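Decapping nuclease RAI1 (Candida albicans, PDB 5BTH) removes the NAD cap from the 5' end of NAD-capped RNAs, releasing the whole dinucleotide, and directly stabilises and stimulates the exoribonuclease RAT1. Local coordinates at residues A[120-125]-A[348-353]. Numbering follows the deposited sequence.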
loop_
_atom_site.group_PDB
_atom_site.type_symbol
_atom_site.label_atom_id
_atom_site.label_comp_id
_atom_site.label_asym_id
_atom_site.label_seq_id
_atom_site.Cartn_x
_atom_site.Cartn_y
_atom_site.Cartn_z
ATOM N N ILE A 120 2.430 2.387 14.989
ATOM C CA ILE A 120 1.225 2.214 14.176
ATOM C C ILE A 120 0.075 2.812 14.988
ATOM O O ILE A 120 -0.169 2.383 16.116
ATOM C CB ILE A 120 0.900 0.717 13.921
ATOM C CG1 ILE A 120 1.947 0.051 13.016
ATOM C CG2 ILE A 120 -0.495 0.552 13.354
ATOM C CD1 ILE A 120 1.853 -1.444 12.993
ATOM N N ASP A 121 -0.623 3.802 14.442
ATOM C CA ASP A 121 -1.782 4.355 15.136
ATOM C C ASP A 121 -3.040 4.476 14.272
ATOM O O ASP A 121 -3.158 5.344 13.402
ATOM C CB ASP A 121 -1.407 5.687 15.769
ATOM C CG ASP A 121 -0.426 5.512 16.919
ATOM O OD1 ASP A 121 -0.791 4.883 17.922
ATOM O OD2 ASP A 121 0.722 5.967 16.819
ATOM N N LEU A 122 -4.007 3.612 14.550
ATOM C CA LEU A 122 -5.208 3.530 13.738
ATOM C C LEU A 122 -6.443 3.528 14.585
ATOM O O LEU A 122 -6.436 3.115 15.751
ATOM C CB LEU A 122 -5.256 2.214 12.986
ATOM C CG LEU A 122 -3.944 1.528 12.669
ATOM C CD1 LEU A 122 -4.164 0.056 12.421
ATOM C CD2 LEU A 122 -3.298 2.215 11.493
ATOM N N TYR A 123 -7.523 3.921 13.932
ATOM C CA TYR A 123 -8.844 3.835 14.464
ATOM C C TYR A 123 -9.585 2.625 13.906
ATOM O O TYR A 123 -9.464 2.317 12.720
ATOM C CB TYR A 123 -9.600 5.089 14.060
ATOM C CG TYR A 123 -9.104 6.366 14.689
ATOM C CD1 TYR A 123 -9.084 6.512 16.074
ATOM C CD2 TYR A 123 -8.720 7.449 13.913
ATOM C CE1 TYR A 123 -8.653 7.689 16.666
ATOM C CE2 TYR A 123 -8.292 8.643 14.497
ATOM C CZ TYR A 123 -8.268 8.759 15.877
ATOM O OH TYR A 123 -7.841 9.929 16.486
ATOM N N VAL A 124 -10.382 1.981 14.760
ATOM C CA VAL A 124 -11.256 0.909 14.365
ATOM C C VAL A 124 -12.703 1.187 14.688
ATOM O O VAL A 124 -13.012 1.595 15.803
ATOM C CB VAL A 124 -10.968 -0.344 15.164
ATOM C CG1 VAL A 124 -11.806 -1.461 14.601
ATOM C CG2 VAL A 124 -9.477 -0.629 15.108
ATOM N N VAL A 125 -13.602 0.869 13.762
ATOM C CA VAL A 125 -14.970 1.365 13.857
ATOM C C VAL A 125 -16.034 0.354 13.409
ATOM O O VAL A 125 -16.087 -0.030 12.230
ATOM C CB VAL A 125 -15.090 2.668 13.085
ATOM C CG1 VAL A 125 -16.476 3.241 13.266
ATOM C CG2 VAL A 125 -14.017 3.609 13.576
ATOM N N TYR A 348 -12.555 2.138 18.584
ATOM C CA TYR A 348 -11.356 1.753 19.262
ATOM C C TYR A 348 -10.099 2.364 18.641
ATOM O O TYR A 348 -10.134 3.114 17.658
ATOM C CB TYR A 348 -11.285 0.212 19.375
ATOM C CG TYR A 348 -12.555 -0.495 19.904
ATOM C CD1 TYR A 348 -12.656 -0.958 21.243
ATOM C CD2 TYR A 348 -13.641 -0.728 19.064
ATOM C CE1 TYR A 348 -13.811 -1.618 21.706
ATOM C CE2 TYR A 348 -14.791 -1.359 19.521
ATOM C CZ TYR A 348 -14.880 -1.803 20.832
ATOM O OH TYR A 348 -16.048 -2.442 21.207
ATOM N N ARG A 349 -8.981 2.090 19.297
ATOM C CA ARG A 349 -7.680 2.516 18.837
ATOM C C ARG A 349 -6.759 1.345 18.808
ATOM O O ARG A 349 -6.574 0.635 19.822
ATOM C CB ARG A 349 -7.094 3.564 19.745
ATOM C CG ARG A 349 -7.515 4.943 19.339
ATOM C CD ARG A 349 -6.946 5.913 20.340
ATOM N NE ARG A 349 -6.374 7.050 19.659
ATOM C CZ ARG A 349 -6.864 8.292 19.686
ATOM N NH1 ARG A 349 -7.973 8.593 20.388
ATOM N NH2 ARG A 349 -6.226 9.247 18.998
ATOM N N LEU A 350 -6.196 1.138 17.623
ATOM C CA LEU A 350 -5.116 0.222 17.485
ATOM C C LEU A 350 -3.871 1.076 17.544
ATOM O O LEU A 350 -3.718 2.058 16.798
ATOM C CB LEU A 350 -5.217 -0.629 16.206
ATOM C CG LEU A 350 -4.816 -2.071 16.556
ATOM C CD1 LEU A 350 -5.859 -2.729 17.443
ATOM C CD2 LEU A 350 -4.577 -2.945 15.342
ATOM N N LYS A 351 -3.043 0.699 18.509
ATOM C CA LYS A 351 -1.748 1.269 18.770
ATOM C C LYS A 351 -0.770 0.122 18.833
ATOM O O LYS A 351 -1.027 -0.885 19.493
ATOM C CB LYS A 351 -1.741 1.924 20.138
ATOM C CG LYS A 351 -0.519 2.764 20.411
ATOM C CD LYS A 351 -0.885 3.865 21.381
ATOM C CE LYS A 351 0.322 4.705 21.743
ATOM N NZ LYS A 351 0.630 5.664 20.647
ATOM N N TYR A 352 0.334 0.273 18.122
ATOM C CA TYR A 352 1.522 -0.464 18.426
ATOM C C TYR A 352 2.447 0.590 18.952
ATOM O O TYR A 352 2.712 1.535 18.218
ATOM C CB TYR A 352 2.107 -1.111 17.191
ATOM C CG TYR A 352 3.483 -1.611 17.420
ATOM C CD1 TYR A 352 3.717 -2.646 18.320
ATOM C CD2 TYR A 352 4.565 -1.056 16.756
ATOM C CE1 TYR A 352 5.009 -3.120 18.544
ATOM C CE2 TYR A 352 5.857 -1.513 16.983
ATOM C CZ TYR A 352 6.073 -2.540 17.886
ATOM O OH TYR A 352 7.346 -3.013 18.117
ATOM N N ASP A 353 2.906 0.423 20.213
ATOM C CA ASP A 353 3.839 1.370 20.877
ATOM C C ASP A 353 5.227 0.823 20.870
ATOM O O ASP A 353 5.511 -0.111 21.655
ATOM C CB ASP A 353 3.460 1.648 22.340
ATOM C CG ASP A 353 4.038 2.982 22.855
ATOM O OD1 ASP A 353 5.167 3.325 22.479
ATOM O OD2 ASP A 353 3.351 3.712 23.599
#
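Lys351 runs alongside Asp121 for its whole length, as its successive distances to one oxygen, Asp121 OD1, demonstrate. Lys351 CB starts 3.8 Å from Asp121 OD1, Lys351 CG comes to 3.3 Å, CD and CE follow within 4.0 Å, and the chain then bends at its last torsion (chi4 78°), which turns Lys351 NZ back to 3.2 Å from that oxygen. In this salt bridge NZ meets OD1 on the syn side, 26° out of the carboxylate plane; OD2 pairs with Arg143 of helix 137-153, so each carboxylate oxygen has its own basic partner. Strands 120-125 and 348-353 are antiparallel neighbours in the RAI1-like PD-(D/E)XK nuclease fold, joined across 222 intervening residues, with 130-135 and 358-363 at their outer edges. Pairing is tightest where Leu122 N to Leu350 O and Leu350 N to Leu122 O are both 2.7 Å, whereas the bond from Ile120 N to Tyr352 O, at 3.4 Å, is weak. On the face bearing Asp121, Tyr123 CE1 sits 3.6 Å above the Arg349 guanidinium plane, over its centre, with ring and guanidinium planes 62° apart; Arg349 NH2 forms a salt bridge with Asp136. On the opposite face, Leu122 and Leu350 lie side by side.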